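PDB 4EQ3: interferon gamma receptor 1 from Gallus gallus, which probably binds the cytokine interferon gamma through its extracellular part, a pair of fibronectin type III-like domains, and relays the signal across the membrane. Local coordinates for residues A[26-31]-A[96-101]; A[54-59]-A[65-70]; A[71-76]-A[80-85]. All coordinates share one frame; numbering follows the deposited sequence.

Contact 1. Residues A[26-31]-A[96-101]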
loop_
_atom_site.group_PDB
_atom_site.type_symbol
_atom_site.label_atom_id
_atom_site.label_comp_id
_atom_site.label_asym_id
_atom_site.label_seq_id
_atom_site.Cartn_x
_atom_site.Cartn_y
_atom_site.Cartn_z
ATOM N N THR A 26 5.512 4.129 1.824
ATOM C CA THR A 26 5.521 4.359 3.256
ATOM C C THR A 26 6.090 5.721 3.588
ATOM O O THR A 26 7.210 6.054 3.192
ATOM C CB THR A 26 6.336 3.285 3.994
ATOM O OG1 THR A 26 5.828 1.995 3.652
ATOM C CG2 THR A 26 6.240 3.487 5.492
ATOM N N VAL A 27 5.328 6.497 4.344
ATOM C CA VAL A 27 5.770 7.830 4.712
ATOM C C VAL A 27 5.599 8.100 6.197
ATOM O O VAL A 27 4.586 7.738 6.806
ATOM C CB VAL A 27 5.058 8.925 3.885
ATOM C CG1 VAL A 27 5.777 10.249 4.058
ATOM C CG2 VAL A 27 5.027 8.545 2.422
ATOM N N LEU A 28 6.617 8.732 6.773
ATOM C CA LEU A 28 6.630 9.084 8.181
ATOM C C LEU A 28 6.275 10.550 8.317
ATOM O O LEU A 28 6.822 11.388 7.611
ATOM C CB LEU A 28 8.024 8.849 8.772
ATOM C CG LEU A 28 8.281 9.432 10.163
ATOM C CD1 LEU A 28 7.506 8.671 11.244
ATOM C CD2 LEU A 28 9.775 9.407 10.476
ATOM N N TYR A 29 5.358 10.857 9.225
ATOM C CA TYR A 29 4.938 12.228 9.433
ATOM C C TYR A 29 5.087 12.606 10.896
ATOM O O TYR A 29 4.966 11.763 11.771
ATOM C CB TYR A 29 3.469 12.398 9.054
ATOM C CG TYR A 29 3.134 12.045 7.628
ATOM C CD1 TYR A 29 3.384 12.945 6.598
ATOM C CD2 TYR A 29 2.555 10.821 7.310
ATOM C CE1 TYR A 29 3.063 12.636 5.287
ATOM C CE2 TYR A 29 2.229 10.501 5.988
ATOM C CZ TYR A 29 2.487 11.417 4.987
ATOM O OH TYR A 29 2.178 11.129 3.681
ATOM N N TRP A 30 5.319 13.887 11.148
ATOM C CA TRP A 30 5.318 14.420 12.494
ATOM C C TRP A 30 4.888 15.883 12.483
ATOM O O TRP A 30 4.671 16.490 11.423
ATOM C CB TRP A 30 6.706 14.285 13.130
ATOM C CG TRP A 30 7.799 14.914 12.321
ATOM C CD1 TRP A 30 8.328 16.162 12.484
ATOM C CD2 TRP A 30 8.497 14.321 11.219
ATOM N NE1 TRP A 30 9.310 16.384 11.543
ATOM C CE2 TRP A 30 9.430 15.270 10.755
ATOM C CE3 TRP A 30 8.418 13.082 10.575
ATOM C CZ2 TRP A 30 10.282 15.015 9.685
ATOM C CZ3 TRP A 30 9.266 12.833 9.510
ATOM C CH2 TRP A 30 10.182 13.795 9.073
ATOM N N GLN A 31 4.767 16.445 13.673
ATOM C CA GLN A 31 4.385 17.831 13.814
ATOM C C GLN A 31 5.379 18.545 14.714
ATOM O O GLN A 31 6.080 17.912 15.518
ATOM C CB GLN A 31 2.967 17.927 14.376
ATOM C CG GLN A 31 1.896 17.491 13.382
ATOM C CD GLN A 31 0.515 17.459 13.987
ATOM O OE1 GLN A 31 0.333 17.006 15.116
ATOM N NE2 GLN A 31 -0.475 17.933 13.231
ATOM N N VAL A 96 12.648 11.206 19.178
ATOM C CA VAL A 96 11.394 10.603 19.585
ATOM C C VAL A 96 11.158 9.434 18.644
ATOM O O VAL A 96 11.356 9.552 17.429
ATOM C CB VAL A 96 10.219 11.603 19.516
ATOM C CG1 VAL A 96 10.162 12.239 18.147
ATOM C CG2 VAL A 96 8.902 10.909 19.859
ATOM N N GLU A 97 10.743 8.308 19.217
ATOM C CA GLU A 97 10.644 7.047 18.495
ATOM C C GLU A 97 9.205 6.742 18.071
ATOM O O GLU A 97 8.256 7.085 18.778
ATOM C CB GLU A 97 11.170 5.923 19.398
ATOM C CG GLU A 97 11.395 4.598 18.710
ATOM C CD GLU A 97 12.181 3.624 19.590
ATOM O OE1 GLU A 97 11.557 2.933 20.428
ATOM O OE2 GLU A 97 13.420 3.568 19.442
ATOM N N THR A 98 9.042 6.089 16.927
ATOM C CA THR A 98 7.706 5.690 16.486
ATOM C C THR A 98 7.289 4.367 17.134
ATOM O O THR A 98 8.119 3.661 17.734
ATOM C CB THR A 98 7.632 5.504 14.956
ATOM O OG1 THR A 98 8.523 4.457 14.548
ATOM C CG2 THR A 98 7.987 6.793 14.217
ATOM N N ASP A 99 6.006 4.034 17.010
ATOM C CA ASP A 99 5.539 2.684 17.295
ATOM C C ASP A 99 6.306 1.704 16.418
ATOM O O ASP A 99 6.843 2.075 15.365
ATOM C CB ASP A 99 4.047 2.534 16.986
ATOM C CG ASP A 99 3.161 3.376 17.894
ATOM O OD1 ASP A 99 3.596 3.736 19.014
ATOM O OD2 ASP A 99 2.016 3.668 17.480
ATOM N N GLU A 100 6.356 0.449 16.854
ATOM C CA GLU A 100 6.899 -0.620 16.034
ATOM C C GLU A 100 6.150 -0.667 14.708
ATOM O O GLU A 100 4.929 -0.521 14.671
ATOM C CB GLU A 100 6.739 -1.961 16.750
ATOM C CG GLU A 100 7.105 -3.170 15.910
ATOM C CD GLU A 100 7.069 -4.461 16.726
ATOM O OE1 GLU A 100 6.651 -4.410 17.900
ATOM O OE2 GLU A 100 7.460 -5.515 16.195
ATOM N N PHE A 101 6.881 -0.887 13.623
ATOM C CA PHE A 101 6.250 -0.945 12.312
ATOM C C PHE A 101 6.573 -2.248 11.609
ATOM O O PHE A 101 7.740 -2.617 11.458
ATOM C CB PHE A 101 6.649 0.249 11.436
ATOM C CG PHE A 101 6.131 0.157 10.016
ATOM C CD1 PHE A 101 4.865 0.631 9.689
ATOM C CD2 PHE A 101 6.903 -0.409 9.017
ATOM C CE1 PHE A 101 4.385 0.546 8.378
ATOM C CE2 PHE A 101 6.435 -0.495 7.707
ATOM C CZ PHE A 101 5.175 -0.024 7.389
#

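Contact 2. Residues A[54-59]-A[65-70]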
loop_
_atom_site.group_PDB
_atom_site.type_symbol
_atom_site.label_atom_id
_atom_site.label_comp_id
_atom_site.label_asym_id
_atom_site.label_seq_id
_atom_site.Cartn_x
_atom_site.Cartn_y
_atom_site.Cartn_z
ATOM N N GLN A 54 20.288 3.878 12.236
ATOM C CA GLN A 54 21.200 4.472 11.284
ATOM C C GLN A 54 20.460 5.604 10.594
ATOM O O GLN A 54 19.227 5.635 10.586
ATOM C CB GLN A 54 21.638 3.444 10.256
ATOM C CG GLN A 54 20.549 3.045 9.291
ATOM C CD GLN A 54 21.000 1.947 8.362
ATOM O OE1 GLN A 54 21.459 0.895 8.807
ATOM N NE2 GLN A 54 20.869 2.180 7.062
ATOM N N THR A 55 21.208 6.527 10.007
ATOM C CA THR A 55 20.611 7.692 9.374
ATOM C C THR A 55 19.849 7.342 8.096
ATOM O O THR A 55 20.294 6.520 7.294
ATOM C CB THR A 55 21.680 8.785 9.092
ATOM O OG1 THR A 55 21.437 9.914 9.943
ATOM C CG2 THR A 55 21.639 9.231 7.636
ATOM N N VAL A 56 18.687 7.964 7.928
ATOM C CA VAL A 56 17.956 7.914 6.670
ATOM C C VAL A 56 18.478 9.029 5.768
ATOM O O VAL A 56 18.099 10.185 5.927
ATOM C CB VAL A 56 16.455 8.124 6.891
ATOM C CG1 VAL A 56 15.725 8.044 5.570
ATOM C CG2 VAL A 56 15.918 7.088 7.875
ATOM N N SER A 57 19.345 8.680 4.825
ATOM C CA SER A 57 20.154 9.675 4.127
ATOM C C SER A 57 19.335 10.803 3.506
ATOM O O SER A 57 19.723 11.967 3.585
ATOM C CB SER A 57 21.021 9.011 3.062
ATOM O OG SER A 57 20.217 8.379 2.077
ATOM N N THR A 58 18.206 10.453 2.898
ATOM C CA THR A 58 17.362 11.426 2.214
ATOM C C THR A 58 16.615 12.329 3.183
ATOM O O THR A 58 15.887 13.222 2.759
ATOM C CB THR A 58 16.303 10.723 1.356
ATOM O OG1 THR A 58 15.608 9.771 2.170
ATOM C CG2 THR A 58 16.944 10.000 0.187
ATOM N N CYS A 59 16.784 12.098 4.479
ATOM C CA CYS A 59 16.046 12.859 5.481
ATOM C C CYS A 59 16.958 13.370 6.603
ATOM O O CYS A 59 16.681 13.173 7.790
ATOM C CB CYS A 59 14.889 12.027 6.059
ATOM S SG CYS A 59 13.629 11.517 4.854
ATOM N N THR A 65 8.140 18.252 7.342
ATOM C CA THR A 65 7.727 17.476 8.501
ATOM C C THR A 65 7.263 16.094 8.060
ATOM O O THR A 65 6.298 15.548 8.597
ATOM C CB THR A 65 6.605 18.179 9.270
ATOM O OG1 THR A 65 5.615 18.639 8.343
ATOM C CG2 THR A 65 7.153 19.373 10.043
ATOM N N SER A 66 7.944 15.547 7.058
ATOM C CA SER A 66 7.640 14.218 6.554
ATOM C C SER A 66 8.890 13.609 5.946
ATOM O O SER A 66 9.825 14.321 5.582
ATOM C CB SER A 66 6.494 14.256 5.531
ATOM O OG SER A 66 6.845 14.963 4.351
ATOM N N CYS A 67 8.909 12.288 5.846
ATOM C CA CYS A 67 10.044 11.584 5.280
ATOM C C CYS A 67 9.553 10.341 4.567
ATOM O O CYS A 67 8.831 9.536 5.158
ATOM C CB CYS A 67 11.027 11.194 6.393
ATOM S SG CYS A 67 12.406 10.190 5.825
ATOM N N ASP A 68 9.928 10.183 3.300
ATOM C CA ASP A 68 9.512 9.017 2.527
ATOM C C ASP A 68 10.458 7.873 2.850
ATOM O O ASP A 68 11.651 7.946 2.555
ATOM C CB ASP A 68 9.517 9.316 1.013
ATOM C CG ASP A 68 8.946 8.165 0.173
ATOM O OD1 ASP A 68 8.619 7.096 0.726
ATOM O OD2 ASP A 68 8.812 8.325 -1.057
ATOM N N LEU A 69 9.917 6.825 3.464
ATOM C CA LEU A 69 10.719 5.710 3.968
ATOM C C LEU A 69 10.705 4.511 3.024
ATOM O O LEU A 69 11.283 3.460 3.336
ATOM C CB LEU A 69 10.202 5.264 5.340
ATOM C CG LEU A 69 10.109 6.296 6.467
ATOM C CD1 LEU A 69 9.444 5.675 7.694
ATOM C CD2 LEU A 69 11.492 6.815 6.818
ATOM N N SER A 70 10.049 4.664 1.876
ATOM C CA SER A 70 9.814 3.541 0.973
ATOM C C SER A 70 11.087 2.828 0.532
ATOM O O SER A 70 11.049 1.653 0.166
ATOM C CB SER A 70 9.036 3.999 -0.267
ATOM O OG SER A 70 7.796 4.573 0.095
HETATM O O HOH W 1 13.118 9.802 1.149
#

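Contact 3. Residues A[71-76]-A[80-85]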
loop_
_atom_site.group_PDB
_atom_site.type_symbol
_atom_site.label_atom_id
_atom_site.label_comp_id
_atom_site.label_asym_id
_atom_site.label_seq_id
_atom_site.Cartn_x
_atom_site.Cartn_y
_atom_site.Cartn_z
ATOM N N GLU A 71 12.213 3.534 0.551
ATOM C CA GLU A 71 13.460 2.944 0.084
ATOM C C GLU A 71 14.253 2.311 1.216
ATOM O O GLU A 71 15.272 1.673 0.973
ATOM C CB GLU A 71 14.318 3.985 -0.630
ATOM C CG GLU A 71 13.663 4.586 -1.869
ATOM C CD GLU A 71 13.453 3.568 -2.987
ATOM O OE1 GLU A 71 14.459 3.076 -3.548
ATOM O OE2 GLU A 71 12.280 3.272 -3.313
ATOM N N GLU A 72 13.782 2.482 2.448
ATOM C CA GLU A 72 14.469 1.956 3.625
ATOM C C GLU A 72 13.842 0.652 4.086
ATOM O O GLU A 72 14.377 -0.038 4.953
ATOM C CB GLU A 72 14.396 2.964 4.772
ATOM C CG GLU A 72 14.973 4.330 4.438
ATOM C CD GLU A 72 16.487 4.307 4.376
ATOM O OE1 GLU A 72 17.101 3.459 5.071
ATOM O OE2 GLU A 72 17.057 5.132 3.630
ATOM N N ILE A 73 12.693 0.324 3.518
ATOM C CA ILE A 73 11.936 -0.834 3.964
ATOM C C ILE A 73 11.971 -1.917 2.911
ATOM O O ILE A 73 11.429 -1.759 1.820
ATOM C CB ILE A 73 10.488 -0.444 4.279
ATOM C CG1 ILE A 73 10.476 0.552 5.446
ATOM C CG2 ILE A 73 9.649 -1.683 4.578
ATOM C CD1 ILE A 73 9.133 1.198 5.707
ATOM N N ASN A 74 12.639 -3.019 3.223
ATOM C CA ASN A 74 12.749 -4.098 2.253
ATOM C C ASN A 74 12.522 -5.453 2.903
ATOM O O ASN A 74 13.032 -6.479 2.445
ATOM C CB ASN A 74 14.096 -4.045 1.543
ATOM C CG ASN A 74 15.233 -3.779 2.489
ATOM O OD1 ASN A 74 15.516 -4.586 3.376
ATOM N ND2 ASN A 74 15.898 -2.637 2.314
ATOM N N GLU A 75 11.753 -5.428 3.983
ATOM C CA GLU A 75 11.320 -6.631 4.675
ATOM C C GLU A 75 9.844 -6.419 4.951
ATOM O O GLU A 75 9.454 -5.354 5.424
ATOM C CB GLU A 75 12.070 -6.786 6.000
ATOM C CG GLU A 75 13.573 -7.014 5.858
ATOM C CD GLU A 75 13.901 -8.389 5.300
ATOM O OE1 GLU A 75 13.012 -9.266 5.317
ATOM O OE2 GLU A 75 15.045 -8.588 4.838
ATOM N N ILE A 76 9.018 -7.411 4.647
ATOM C CA ILE A 76 7.585 -7.265 4.881
ATOM C C ILE A 76 7.160 -7.847 6.237
ATOM O O ILE A 76 6.172 -7.408 6.823
ATOM C CB ILE A 76 6.750 -7.893 3.733
ATOM C CG1 ILE A 76 5.374 -7.222 3.625
ATOM C CG2 ILE A 76 6.628 -9.406 3.905
ATOM C CD1 ILE A 76 4.663 -7.483 2.280
ATOM N N TYR A 80 10.511 -2.670 12.042
ATOM C CA TYR A 80 11.345 -1.484 11.889
ATOM C C TYR A 80 10.921 -0.486 12.951
ATOM O O TYR A 80 9.751 -0.443 13.342
ATOM C CB TYR A 80 11.141 -0.838 10.514
ATOM C CG TYR A 80 11.751 -1.566 9.327
ATOM C CD1 TYR A 80 13.025 -1.244 8.866
ATOM C CD2 TYR A 80 11.036 -2.542 8.642
ATOM C CE1 TYR A 80 13.576 -1.888 7.759
ATOM C CE2 TYR A 80 11.580 -3.187 7.538
ATOM C CZ TYR A 80 12.848 -2.857 7.109
ATOM O OH TYR A 80 13.376 -3.510 6.024
ATOM N N TRP A 81 11.871 0.312 13.423
ATOM C CA TRP A 81 11.546 1.472 14.223
ATOM C C TRP A 81 12.135 2.694 13.528
ATOM O O TRP A 81 13.123 2.582 12.793
ATOM C CB TRP A 81 12.091 1.339 15.647
ATOM C CG TRP A 81 11.260 0.446 16.513
ATOM C CD1 TRP A 81 10.278 0.824 17.384
ATOM C CD2 TRP A 81 11.325 -0.978 16.575
ATOM N NE1 TRP A 81 9.732 -0.281 17.986
ATOM C CE2 TRP A 81 10.361 -1.400 17.508
ATOM C CE3 TRP A 81 12.105 -1.938 15.927
ATOM C CZ2 TRP A 81 10.160 -2.741 17.819
ATOM C CZ3 TRP A 81 11.911 -3.273 16.243
ATOM C CH2 TRP A 81 10.940 -3.661 17.174
ATOM N N PHE A 82 11.519 3.851 13.738
ATOM C CA PHE A 82 12.060 5.097 13.194
ATOM C C PHE A 82 12.073 6.141 14.291
ATOM O O PHE A 82 11.335 6.028 15.269
ATOM C CB PHE A 82 11.240 5.593 11.993
ATOM C CG PHE A 82 10.964 4.538 10.969
ATOM C CD1 PHE A 82 9.774 3.824 10.996
ATOM C CD2 PHE A 82 11.890 4.254 9.977
ATOM C CE1 PHE A 82 9.508 2.846 10.049
ATOM C CE2 PHE A 82 11.637 3.278 9.032
ATOM C CZ PHE A 82 10.442 2.566 9.071
ATOM N N ARG A 83 12.919 7.155 14.150
ATOM C CA ARG A 83 12.963 8.209 15.160
ATOM C C ARG A 83 13.402 9.537 14.556
ATOM O O ARG A 83 14.090 9.575 13.541
ATOM C CB ARG A 83 13.871 7.817 16.337
ATOM C CG ARG A 83 15.363 7.806 16.026
ATOM C CD ARG A 83 16.149 7.369 17.271
ATOM N NE ARG A 83 17.597 7.328 17.081
ATOM C CZ ARG A 83 18.450 6.949 18.033
ATOM N NH1 ARG A 83 17.990 6.588 19.221
ATOM N NH2 ARG A 83 19.756 6.935 17.805
ATOM N N ILE A 84 12.988 10.630 15.183
ATOM C CA ILE A 84 13.286 11.938 14.631
ATOM C C ILE A 84 13.717 12.884 15.725
ATOM O O ILE A 84 13.116 12.918 16.788
ATOM C CB ILE A 84 12.041 12.564 13.972
ATOM C CG1 ILE A 84 11.306 11.535 13.097
ATOM C CG2 ILE A 84 12.440 13.815 13.183
ATOM C CD1 ILE A 84 9.886 11.271 13.525
ATOM N N LYS A 85 14.735 13.688 15.446
ATOM C CA LYS A 85 15.098 14.765 16.360
ATOM C C LYS A 85 15.003 16.085 15.614
ATOM O O LYS A 85 15.106 16.112 14.389
ATOM C CB LYS A 85 16.517 14.580 16.906
ATOM C CG LYS A 85 17.599 14.714 15.837
ATOM C CD LYS A 85 18.997 14.714 16.450
ATOM C CE LYS A 85 20.059 14.599 15.369
ATOM N NZ LYS A 85 21.446 14.643 15.918
HETATM O O HOH W 2 16.220 -3.489 5.960
#

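Contact 1. Residues A[26-31]-A[96-101]
Across the interior of the N-terminal beta sandwich, Leu28 of one sheet meets Thr98 just past the end of a strand of the other. The touch is purely methyl to methyl, with Leu28 CD1 and Thr98 CG2 3.5 Å apart while the two CA atoms stay 9.0 Å apart, and the side chains meet at a slant. Thr98 holds its hydroxyl between backbone N and carbonyl carbon (chi1 62°), which turns CG2 to the leucine and leaves OG1 for polar work. That hydroxyl donates to Asp99 O at 3.0 Å, lying 30° from the plane of the carbonyl, and accepts from the backbone N of Phe82 on the adjoining strand. A three-stranded and a four-stranded antiparallel sheet packed face to face make up the fibronectin type III fold: strand 25-31 is the middle strand of the first, and 91-97 is an edge strand of the second. Farther along, Thr26 and Phe101 approach from opposite directions, and Thr26 CG2 reaches Phe101 CZ at 4.1 Å, oblique to the ring. Thr26 divides its labour likewise, its OG1 being hydrogen-bonded to Ser21 OG. Val19 of strand 17-22 packs against Thr26, Leu28 and Phe101.

Contact 2. Residues A[54-59]-A[65-70]
Cys59 and Cys67 carry this contact as a disulfide, their SG atoms 2.0 Å apart. The C-S-S-C torsion of 96° is positive, giving a right-handed bridge close to the relaxed right angle. The two halves arrive differently: Cys67 SG is extended opposite its own backbone N (chi1 175°), whereas Cys59 SG lies beside its N. Val56, the next most engaged residue, lays CG1 against Cys67 SG at 4.0 Å, giving the sulfur an apolar neighbour. It also opens the type I beta turn that delivers Cys59 to its partner, closed by Cys59 N donating to Val56 O at 2.7 Å. Behind these residues, Val56 and Cys59 rest on Val43 of strand 40-46, while Cys67 pairs through its backbone with Leu28, so the bridge runs from the corner that interrupts strand 54-62, at the edge of one sheet, to edge strand 66-68 of the other. Beside the disulfide a water links Thr58 OG1, 2.7 Å away, to Asp68 O, to which it donates. Asp68 forms an Asx turn: its OD1 takes Ser70 N from above the carboxylate plane, and Ser70 OG on the syn lone pair at 2.7 Å. Its OD2 forms a salt bridge with Arg25. No direct hydrogen bond crosses between 54-59 and 65-70, so the covalent link, with one bridging water beside it, ties together two edges that share no backbone pairing.

Contact 3. Residues A[71-76]-A[80-85]
Tyr80 directs its hydroxyl at the backbone of 71-76 in an arrangement that recalls the tyrosine corner of fibronectin type III domains, where a tyrosine leading into a strand fastens the preceding crossover between sheets. Asn74 N donates to Tyr80 OH at 2.9 Å with an N-H...O angle of 163°. The loop packs closely on the ring: Glu72 O lies 3.5 Å from Tyr80 CE1, Ile73 CG1 sits over one face, and Glu75 O meets the edge in the ring plane, 3.7 Å from Tyr80 CE2. Glu75 CB and CG pack against the hydroxyl, and a bend at chi2 (-71°) then carries the carboxylate off. Ile73 serves two rings through different branches, CG2 approaching Tyr80 CE2 and CD1 reaching Phe82 CZ at 3.9 Å, the latter side chain crossing it at about a right angle. Farther out, backbone hydrogen bonds between Tyr80 and Phe101 and between Phe82 and Thr98 fix the strand that presents both aromatics. Val45 of strand 40-46 packs against Tyr80, Phe82 and Glu72, while Thr26 of the other sheet touches Ile73. Asn74 holds its amide plane 79° from the tyrosine ring, and a water 2.8 Å from Tyr80 OH donates to Asn74 OD1 at 2.9 Å.

Overall arrangement
The three contacts show one sandwich held together by three kinds of chemistry. Contact 1 lies in the buried interior and is made by carbon-to-carbon packing alone, with the threonine hydroxyls bonded to other residues; contact 2 is covalent at its buried centre and solvated at one edge; contact 3 is partly buried and mixes aromatic packing with a hydrogen bond from the backbone. Contacts 1 and 2 both join the three-stranded sheet, where strands 25-31 and 66-68 pair, to the four-stranded one; contact 3 reaches the latter through strand 81-88, the neighbour of 91-97. Contact 3 follows contact 2 along the chain, and Leu69 packs on Phe82 where they meet.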